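Local coordinates for protein beta-hexosaminidase (Neisseria gonorrhoeae, PDB 6JTJ) that probably removes terminal N-acetylglucosamine from peptide-linked peptidoglycan fragments, a glycoside hydrolysis step in recycling the bacterial cell wall, at residues L226-R231 and V261-D266; L167-G172 and A238-P243; R77-I82 and E116-L121. One frame throughout, in Å; residues are numbered along the deposited sequence.

Interaction 1: L226-R231 and V261-D266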
loop_
_atom_site.group_PDB
_atom_site.type_symbol
_atom_site.label_atom_id
_atom_site.label_comp_id
_atom_site.label_asym_id
_atom_site.label_seq_id
_atom_site.Cartn_x
_atom_site.Cartn_y
_atom_site.Cartn_z
ATOM N N LEU C 226 4.031 7.629 -6.717
ATOM C CA LEU C 226 3.020 8.667 -6.929
ATOM C C LEU C 226 2.268 8.470 -8.247
ATOM O O LEU C 226 2.627 9.009 -9.262
ATOM C CB LEU C 226 3.632 10.073 -6.874
ATOM C CG LEU C 226 2.708 11.244 -7.254
ATOM C CD1 LEU C 226 1.283 11.054 -6.805
ATOM C CD2 LEU C 226 3.178 12.643 -6.904
ATOM N N PRO C 227 1.196 7.730 -8.164
ATOM C CA PRO C 227 0.425 7.163 -9.256
ATOM C C PRO C 227 -0.281 8.210 -10.096
ATOM O O PRO C 227 -0.495 9.338 -9.655
ATOM C CB PRO C 227 -0.602 6.271 -8.540
ATOM C CG PRO C 227 -0.120 6.147 -7.128
ATOM C CD PRO C 227 0.583 7.433 -6.865
ATOM N N GLU C 228 -0.669 7.814 -11.299
ATOM C CA GLU C 228 -1.326 8.705 -12.245
ATOM C C GLU C 228 -2.673 8.151 -12.674
ATOM O O GLU C 228 -2.763 7.010 -13.126
ATOM C CB GLU C 228 -0.430 8.880 -13.461
ATOM C CG GLU C 228 -0.574 10.215 -14.136
ATOM C CD GLU C 228 0.412 10.349 -15.293
ATOM O OE1 GLU C 228 1.612 10.545 -15.001
ATOM O OE2 GLU C 228 0.003 10.209 -16.481
ATOM N N ASP C 229 -3.720 8.960 -12.531
ATOM C CA ASP C 229 -5.080 8.590 -12.938
ATOM C C ASP C 229 -5.385 9.439 -14.156
ATOM O O ASP C 229 -5.594 10.631 -14.043
ATOM C CB ASP C 229 -6.074 8.876 -11.784
ATOM C CG ASP C 229 -7.509 8.396 -12.064
ATOM O OD1 ASP C 229 -7.938 8.368 -13.233
ATOM O OD2 ASP C 229 -8.240 8.073 -11.086
ATOM N N GLY C 230 -5.442 8.804 -15.320
ATOM C CA GLY C 230 -5.567 9.513 -16.586
ATOM C C GLY C 230 -6.975 9.914 -16.985
ATOM O O GLY C 230 -7.179 10.420 -18.085
ATOM N N ARG C 231 -7.957 9.700 -16.119
ATOM C CA ARG C 231 -9.342 9.927 -16.503
ATOM C C ARG C 231 -9.725 11.388 -16.490
ATOM O O ARG C 231 -9.039 12.241 -15.915
ATOM C CB ARG C 231 -10.278 9.146 -15.592
ATOM C CG ARG C 231 -10.094 7.636 -15.669
ATOM C CD ARG C 231 -11.010 6.933 -14.674
ATOM N NE ARG C 231 -10.623 7.238 -13.303
ATOM C CZ ARG C 231 -11.399 7.075 -12.237
ATOM N NH1 ARG C 231 -12.628 6.579 -12.344
ATOM N NH2 ARG C 231 -10.932 7.402 -11.044
ATOM N N VAL C 261 -1.840 12.040 -9.076
ATOM C CA VAL C 261 -1.959 13.079 -10.092
ATOM C C VAL C 261 -3.040 12.696 -11.075
ATOM O O VAL C 261 -3.104 11.542 -11.517
ATOM C CB VAL C 261 -0.637 13.287 -10.862
ATOM C CG1 VAL C 261 -0.768 14.449 -11.826
ATOM C CG2 VAL C 261 0.494 13.557 -9.900
ATOM N N TYR C 262 -3.896 13.659 -11.392
ATOM C CA TYR C 262 -4.976 13.477 -12.338
ATOM C C TYR C 262 -4.710 14.476 -13.480
ATOM O O TYR C 262 -5.294 15.559 -13.498
ATOM C CB TYR C 262 -6.332 13.760 -11.670
ATOM C CG TYR C 262 -6.581 12.936 -10.412
ATOM C CD1 TYR C 262 -5.994 13.271 -9.202
ATOM C CD2 TYR C 262 -7.422 11.829 -10.437
ATOM C CE1 TYR C 262 -6.225 12.523 -8.060
ATOM C CE2 TYR C 262 -7.636 11.066 -9.301
ATOM C CZ TYR C 262 -7.043 11.429 -8.110
ATOM O OH TYR C 262 -7.268 10.675 -6.999
ATOM N N PRO C 263 -3.840 14.104 -14.439
ATOM C CA PRO C 263 -3.320 15.077 -15.422
ATOM C C PRO C 263 -4.351 15.814 -16.250
ATOM O O PRO C 263 -4.122 16.958 -16.611
ATOM C CB PRO C 263 -2.427 14.236 -16.324
ATOM C CG PRO C 263 -2.050 13.067 -15.485
ATOM C CD PRO C 263 -3.281 12.764 -14.681
ATOM N N GLN C 264 -5.494 15.213 -16.524
ATOM C CA GLN C 264 -6.530 15.941 -17.254
ATOM C C GLN C 264 -7.122 17.103 -16.468
ATOM O O GLN C 264 -7.811 17.941 -17.045
ATOM C CB GLN C 264 -7.657 15.002 -17.696
ATOM C CG GLN C 264 -7.258 14.071 -18.830
ATOM C CD GLN C 264 -8.472 13.518 -19.548
ATOM O OE1 GLN C 264 -9.376 14.262 -19.922
ATOM N NE2 GLN C 264 -8.522 12.201 -19.704
ATOM N N VAL C 265 -6.930 17.120 -15.150
ATOM C CA VAL C 265 -7.454 18.204 -14.325
ATOM C C VAL C 265 -6.319 19.101 -13.856
ATOM O O VAL C 265 -6.488 20.303 -13.779
ATOM C CB VAL C 265 -8.256 17.665 -13.121
ATOM C CG1 VAL C 265 -8.705 18.798 -12.196
ATOM C CG2 VAL C 265 -9.471 16.878 -13.594
ATOM N N ASP C 266 -5.195 18.509 -13.470
ATOM C CA ASP C 266 -4.076 19.280 -12.955
ATOM C C ASP C 266 -2.839 18.410 -12.936
ATOM O O ASP C 266 -2.913 17.192 -12.741
ATOM C CB ASP C 266 -4.366 19.814 -11.528
ATOM C CG ASP C 266 -3.389 20.897 -11.088
ATOM O OD1 ASP C 266 -2.433 21.192 -11.821
ATOM O OD2 ASP C 266 -3.559 21.467 -9.998
HETATM O O HOH W 1 -6.464 12.767 -15.242
#
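Glu228 and Val261 lie side by side in a single parallel beta bridge, made by two backbone bonds on Val261. Its N donates to Pro227 O at 3.1 Å, and its O accepts Asp229 N at 2.8 Å. Both are nearly straight. Proline, with no N-H of its own, gives up nothing here, since only its carbonyl is used.

Beyond the bridge, Gln264 supplies the polar tie. Its NE2 reaches Gly230 O at 2.8 Å, a more bent bond with 146° at the hydrogen and the donor somewhat off the carbonyl plane. Water 1 adds a second link, donating to the carbonyls of Asp229 and Arg231 and accepting from Gln264 N.

Within residues 226-231, Arg231 grips Asp229 side-on: NE meets OD1 at 2.9 Å and NH2 meets OD2 at 2.8 Å, each on a syn lone pair. OD1 also accepts Arg231 N, closing an Asx turn. These three bonds fix the carboxylate's rotation.

That side chain is also packed on Tyr262. With CG anti to the backbone N (chi1 -174°), Asp229 brings CB to 3.5 Å from Tyr262 CD2, the carboxylate tilted 35° from the ring plane. CG and the carboxylate of the solvent-exposed Glu228 both lie against the rigid ring of Pro263, Glu228 CG 3.5 Å from Pro263 CG. Leu226, poorly ordered, only brushes Val261, CD1 to CG2 at 4.1 Å.

The bridge thus joins the loop between strand 208-212 and helix 233-238 to the short strand 261-262. Tyr262 passes inward, its OH bonded to Gly214 O and its ring edge-to-face with Trp276 of helix 274-284, while Arg231 and Tyr262 both pack on Leu236 of helix 233-238.

Interaction 2: L167-G172 and A238-P243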
loop_
_atom_site.group_PDB
_atom_site.type_symbol
_atom_site.label_atom_id
_atom_site.label_comp_id
_atom_site.label_asym_id
_atom_site.label_seq_id
_atom_site.Cartn_x
_atom_site.Cartn_y
_atom_site.Cartn_z
ATOM N N LEU C 167 -13.774 6.265 0.949
ATOM C CA LEU C 167 -14.813 6.466 -0.047
ATOM C C LEU C 167 -14.328 6.108 -1.444
ATOM O O LEU C 167 -15.049 6.248 -2.432
ATOM C CB LEU C 167 -15.244 7.927 -0.032
ATOM C CG LEU C 167 -15.804 8.454 1.281
ATOM C CD1 LEU C 167 -16.199 9.927 1.159
ATOM C CD2 LEU C 167 -17.005 7.647 1.724
ATOM N N ASP C 168 -13.090 5.632 -1.528
ATOM C CA ASP C 168 -12.530 5.156 -2.778
ATOM C C ASP C 168 -13.355 3.981 -3.302
ATOM O O ASP C 168 -13.856 3.168 -2.518
ATOM C CB ASP C 168 -11.083 4.699 -2.561
ATOM C CG ASP C 168 -10.203 5.812 -1.986
ATOM O OD1 ASP C 168 -10.260 6.957 -2.497
ATOM O OD2 ASP C 168 -9.419 5.508 -1.053
ATOM N N LEU C 169 -13.494 3.906 -4.620
ATOM C CA LEU C 169 -14.275 2.840 -5.240
ATOM C C LEU C 169 -13.350 1.661 -5.581
ATOM O O LEU C 169 -12.220 1.851 -5.997
ATOM C CB LEU C 169 -14.922 3.318 -6.536
ATOM C CG LEU C 169 -15.736 4.617 -6.507
ATOM C CD1 LEU C 169 -16.375 4.866 -7.876
ATOM C CD2 LEU C 169 -16.803 4.560 -5.430
ATOM N N ASP C 170 -13.855 0.457 -5.408
ATOM C CA ASP C 170 -13.099 -0.711 -5.751
ATOM C C ASP C 170 -13.168 -1.006 -7.247
ATOM O O ASP C 170 -13.977 -1.798 -7.668
ATOM C CB ASP C 170 -13.583 -1.929 -4.973
ATOM C CG ASP C 170 -12.702 -3.157 -5.255
ATOM O OD1 ASP C 170 -11.536 -2.989 -5.671
ATOM O OD2 ASP C 170 -13.146 -4.281 -5.024
ATOM N N TRP C 171 -12.313 -0.354 -8.016
ATOM C CA TRP C 171 -12.202 -0.603 -9.430
ATOM C C TRP C 171 -11.407 -1.879 -9.731
ATOM O O TRP C 171 -11.333 -2.274 -10.867
ATOM C CB TRP C 171 -11.515 0.568 -10.136
ATOM C CG TRP C 171 -12.333 1.809 -10.234
ATOM C CD1 TRP C 171 -12.209 2.938 -9.479
ATOM C CD2 TRP C 171 -13.385 2.074 -11.184
ATOM N NE1 TRP C 171 -13.122 3.887 -9.883
ATOM C CE2 TRP C 171 -13.860 3.384 -10.925
ATOM C CE3 TRP C 171 -13.966 1.337 -12.221
ATOM C CZ2 TRP C 171 -14.898 3.971 -11.671
ATOM C CZ3 TRP C 171 -14.994 1.925 -12.979
ATOM C CH2 TRP C 171 -15.466 3.222 -12.679
ATOM N N GLY C 172 -10.874 -2.555 -8.707
ATOM C CA GLY C 172 -10.073 -3.763 -8.920
ATOM C C GLY C 172 -8.664 -3.449 -9.426
ATOM O O GLY C 172 -7.978 -4.330 -9.946
ATOM N N ALA C 238 -18.977 11.244 -12.571
ATOM C CA ALA C 238 -19.951 10.170 -12.734
ATOM C C ALA C 238 -19.820 9.063 -11.684
ATOM O O ALA C 238 -20.742 8.269 -11.512
ATOM C CB ALA C 238 -19.835 9.583 -14.136
ATOM N N ALA C 239 -18.666 8.957 -11.020
ATOM C CA ALA C 239 -18.423 7.816 -10.134
ATOM C C ALA C 239 -17.671 8.216 -8.873
ATOM O O ALA C 239 -18.298 8.441 -7.829
ATOM C CB ALA C 239 -17.688 6.715 -10.894
ATOM N N ASP C 240 -16.341 8.335 -8.968
ATOM C CA ASP C 240 -15.491 8.409 -7.758
ATOM C C ASP C 240 -15.804 9.619 -6.863
ATOM O O ASP C 240 -15.745 9.524 -5.641
ATOM C CB ASP C 240 -14.024 8.443 -8.143
ATOM C CG ASP C 240 -13.609 7.274 -9.025
ATOM O OD1 ASP C 240 -14.190 7.116 -10.109
ATOM O OD2 ASP C 240 -12.687 6.523 -8.647
ATOM N N LEU C 241 -16.187 10.738 -7.477
ATOM C CA LEU C 241 -16.518 11.953 -6.717
ATOM C C LEU C 241 -17.846 11.918 -6.024
ATOM O O LEU C 241 -18.051 12.632 -5.037
ATOM C CB LEU C 241 -16.446 13.202 -7.615
ATOM C CG LEU C 241 -15.042 13.762 -7.784
ATOM C CD1 LEU C 241 -14.973 14.712 -8.982
ATOM C CD2 LEU C 241 -14.572 14.461 -6.525
ATOM N N ALA C 242 -18.769 11.110 -6.503
ATOM C CA ALA C 242 -20.135 11.188 -5.984
ATOM C C ALA C 242 -20.222 10.921 -4.481
ATOM O O ALA C 242 -20.944 11.626 -3.776
ATOM C CB ALA C 242 -21.069 10.282 -6.773
ATOM N N PRO C 243 -19.489 9.910 -3.970
ATOM C CA PRO C 243 -19.570 9.693 -2.503
ATOM C C PRO C 243 -19.032 10.868 -1.674
ATOM O O PRO C 243 -19.546 11.137 -0.595
ATOM C CB PRO C 243 -18.729 8.437 -2.274
ATOM C CG PRO C 243 -18.705 7.738 -3.599
ATOM C CD PRO C 243 -18.827 8.796 -4.660
HETATM O O HOH W 2 -14.085 7.706 -4.726
HETATM O O HOH W 3 -12.090 6.169 -6.179
#
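Leu169, Trp171 and Asp240 meet where the loop between strand 161-162 and helix 186-202 runs against the type I turn Ala239-Ala242, which leads into helix 242-249. The central bond is Trp171 NE1 to Asp240 OD2, 2.9 Å long with 158° at the hydrogen. The oxygen lies close to the indole plane, at the ring's edge, whereas the indole nitrogen meets the carboxylate on the syn side and 26° out of its plane. Ring and carboxylate are nearly coplanar all the same, 17° apart. Farther along the same edge, Trp171 CZ2 touches Ala239 CB at 4.0 Å, a place where a small methyl fits.

Leu169 wedges in beside them. Its CG lies beside the backbone N, and CD1 rests on the turn, 3.6 Å from Asp240 N and 3.8 Å from Ala239 CB. CD2 takes the other direction and rests on Pro243 CG at 4.1 Å. The first turn of a helix suits proline, which here offers a compact, rigid apolar ring, and Leu167 completes the patch with its CB against Pro243 CB.

Two waters also link the segments: water 2 donates to Leu167 O and Asp240 O, water 3 accepts from Leu169 N and donates to Asp240 OD2 at 2.6 Å. Asp240 OD1 is engaged by Arg231 in a salt bridge. A buried carboxylate held by an indole N-H, a water and a guanidinium is well compensated, and these partners would probably keep it ionised.

Interaction 3: R77-I82 and E116-L121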
loop_
_atom_site.group_PDB
_atom_site.type_symbol
_atom_site.label_atom_id
_atom_site.label_comp_id
_atom_site.label_asym_id
_atom_site.label_seq_id
_atom_site.Cartn_x
_atom_site.Cartn_y
_atom_site.Cartn_z
ATOM N N ARG C 77 2.466 2.337 17.826
ATOM C CA ARG C 77 3.607 2.511 18.738
ATOM C C ARG C 77 3.262 3.334 19.979
ATOM O O ARG C 77 4.017 3.341 20.947
ATOM C CB ARG C 77 4.783 3.186 18.023
ATOM C CG ARG C 77 4.510 4.615 17.599
ATOM C CD ARG C 77 5.756 5.285 17.062
ATOM N NE ARG C 77 5.528 6.725 16.961
ATOM C CZ ARG C 77 5.116 7.354 15.867
ATOM N NH1 ARG C 77 4.909 6.691 14.732
ATOM N NH2 ARG C 77 4.934 8.667 15.895
ATOM N N ASN C 78 2.127 4.025 19.946
ATOM C CA ASN C 78 1.663 4.797 21.088
ATOM C C ASN C 78 0.703 4.009 21.963
ATOM O O ASN C 78 0.137 4.563 22.908
ATOM C CB ASN C 78 0.965 6.068 20.616
ATOM C CG ASN C 78 1.812 6.883 19.685
ATOM O OD1 ASN C 78 1.417 7.158 18.552
ATOM N ND2 ASN C 78 2.998 7.281 20.145
ATOM N N PHE C 79 0.520 2.721 21.673
ATOM C CA PHE C 79 -0.496 1.946 22.361
ATOM C C PHE C 79 0.078 0.716 23.050
ATOM O O PHE C 79 0.670 -0.156 22.411
ATOM C CB PHE C 79 -1.582 1.499 21.397
ATOM C CG PHE C 79 -2.701 0.765 22.057
ATOM C CD1 PHE C 79 -3.582 1.443 22.874
ATOM C CD2 PHE C 79 -2.881 -0.597 21.858
ATOM C CE1 PHE C 79 -4.636 0.786 23.486
ATOM C CE2 PHE C 79 -3.930 -1.261 22.456
ATOM C CZ PHE C 79 -4.807 -0.566 23.278
ATOM N N GLN C 80 -0.157 0.656 24.357
ATOM C CA GLN C 80 0.223 -0.462 25.218
ATOM C C GLN C 80 -1.049 -1.187 25.646
ATOM O O GLN C 80 -1.217 -2.379 25.422
ATOM C CB GLN C 80 0.949 0.098 26.434
ATOM C CG GLN C 80 2.128 -0.706 26.911
ATOM C CD GLN C 80 2.955 0.058 27.927
ATOM O OE1 GLN C 80 2.451 0.941 28.635
ATOM N NE2 GLN C 80 4.232 -0.290 28.018
ATOM N N ASN C 81 -1.962 -0.433 26.235
ATOM C CA ASN C 81 -3.253 -0.951 26.631
ATOM C C ASN C 81 -4.163 0.234 26.886
ATOM O O ASN C 81 -3.712 1.384 26.869
ATOM C CB ASN C 81 -3.110 -1.801 27.900
ATOM C CG ASN C 81 -2.367 -1.071 29.011
ATOM O OD1 ASN C 81 -2.812 -0.031 29.501
ATOM N ND2 ASN C 81 -1.236 -1.615 29.414
ATOM N N ILE C 82 -5.426 -0.055 27.160
ATOM C CA ILE C 82 -6.439 0.983 27.308
ATOM C C ILE C 82 -6.138 1.997 28.420
ATOM O O ILE C 82 -6.351 3.194 28.244
ATOM C CB ILE C 82 -7.817 0.347 27.538
ATOM C CG1 ILE C 82 -8.187 -0.506 26.299
ATOM C CG2 ILE C 82 -8.843 1.410 27.907
ATOM C CD1 ILE C 82 -9.532 -0.232 25.655
ATOM N N GLU C 116 -5.390 -4.781 21.189
ATOM C CA GLU C 116 -5.679 -5.396 22.489
ATOM C C GLU C 116 -6.654 -4.561 23.308
ATOM O O GLU C 116 -6.428 -3.382 23.536
ATOM C CB GLU C 116 -4.394 -5.622 23.284
ATOM C CG GLU C 116 -4.608 -6.438 24.560
ATOM C CD GLU C 116 -3.426 -6.410 25.517
ATOM O OE1 GLU C 116 -3.250 -7.379 26.306
ATOM O OE2 GLU C 116 -2.681 -5.410 25.510
ATOM N N GLY C 117 -7.756 -5.177 23.723
ATOM C CA GLY C 117 -8.776 -4.497 24.507
ATOM C C GLY C 117 -9.848 -3.832 23.668
ATOM O O GLY C 117 -10.808 -3.284 24.216
ATOM N N PHE C 118 -9.715 -3.901 22.339
ATOM C CA PHE C 118 -10.702 -3.333 21.417
ATOM C C PHE C 118 -11.403 -4.463 20.703
ATOM O O PHE C 118 -10.826 -5.530 20.506
ATOM C CB PHE C 118 -10.002 -2.412 20.381
ATOM C CG PHE C 118 -9.653 -1.054 20.914
ATOM C CD1 PHE C 118 -8.520 -0.862 21.679
ATOM C CD2 PHE C 118 -10.465 0.043 20.635
ATOM C CE1 PHE C 118 -8.213 0.386 22.188
ATOM C CE2 PHE C 118 -10.157 1.303 21.128
ATOM C CZ PHE C 118 -9.035 1.476 21.910
ATOM N N THR C 119 -12.631 -4.234 20.272
ATOM C CA THR C 119 -13.277 -5.133 19.340
ATOM C C THR C 119 -12.499 -5.084 18.027
ATOM O O THR C 119 -12.151 -4.001 17.563
ATOM C CB THR C 119 -14.699 -4.690 19.033
ATOM O OG1 THR C 119 -15.405 -4.604 20.254
ATOM C CG2 THR C 119 -15.413 -5.664 18.116
ATOM N N ARG C 120 -12.216 -6.257 17.448
ATOM C CA ARG C 120 -11.567 -6.326 16.145
ATOM C C ARG C 120 -12.569 -5.932 15.077
ATOM O O ARG C 120 -13.652 -6.481 15.004
ATOM C CB ARG C 120 -11.020 -7.730 15.884
ATOM C CG ARG C 120 -10.054 -7.804 14.711
ATOM C CD ARG C 120 -8.702 -7.208 15.068
ATOM N NE ARG C 120 -7.742 -7.374 13.978
ATOM C CZ ARG C 120 -7.622 -6.579 12.916
ATOM N NH1 ARG C 120 -8.400 -5.510 12.768
ATOM N NH2 ARG C 120 -6.708 -6.861 11.987
ATOM N N LEU C 121 -12.209 -4.962 14.251
ATOM C CA LEU C 121 -13.123 -4.413 13.257
ATOM C C LEU C 121 -12.951 -5.107 11.909
ATOM O O LEU C 121 -11.828 -5.426 11.521
ATOM C CB LEU C 121 -12.873 -2.917 13.086
ATOM C CG LEU C 121 -13.048 -2.066 14.341
ATOM C CD1 LEU C 121 -12.372 -0.721 14.153
ATOM C CD2 LEU C 121 -14.512 -1.887 14.687
#
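Asn81 and Glu116 bring the two backbones within 6.5 Å, CA to CA, and Ile82 and Gly117 follow at 6.6 Å. The contact is one of packing, without hydrogen bonds between the segments.

Phe79 and Phe118 carry much of it as an offset edge-to-face pair. The edge of Phe118 is directed at the face of Phe79, with centroids 5.7 Å apart and planes at 68°; the nearest atoms are Phe79 CZ and Phe118 CE1, at 3.7 Å. Phe79 extends its ring toward the other segment because its CG is anti to the backbone N (chi1 -177°). There the ring's own edge meets a carbonyl: Glu116 O lies in the ring plane 3.3 Å from CZ, where the slightly positive aromatic hydrogens face a partly negative oxygen. Asn81 N sits over the centre of one face of the same ring.

Ile82 fills the corner beside the pair. Its CD1 lies 3.6 Å from Gly117 O and 3.8 Å from Phe118 CE1. Gly117, at a phi of 90°, lets the isoleucine come close to its backbone, where a CB would crowd CG1. The extended, solvent-exposed Glu116 chain runs back alongside Gln80 and Asn81, its OE2 near Gln80 O, two acceptors that do not bond.

Phe118 also packs on Leu154 of helix 136-155, and Phe79 on Leu85. Asn81 is the N-cap of helix 82-94, its OD1 accepting from Gln84 N. This is a beta-alpha loop of the barrel, between strand 69-74 and its helix, packed through an aromatic pair against the loop that follows strand 111-112.

Interactions 1 and 2 are neighbours, their centres 15 Å apart, and touch directly: Arg231 NH1 forms a salt bridge with Asp240 OD1 at 2.8 Å and packs on Trp171. Both lie near the sugar site. The side chain of Pro227 is about 9 Å from a bound N-acetylglucosamine and that of Leu167 about 11 Å, while the side chain of Leu226 comes within about 7 Å of that of Asp294, the predicted nucleophile. Asp168 also bonds to His211, predicted to bind substrate. Interaction 3 stands apart, its centre 37 Å from that of interaction 1 and 31 Å from that of interaction 2. The side chain of Phe79 is about 6 Å from that of Arg113, predicted to bind substrate and just before residues 116-121.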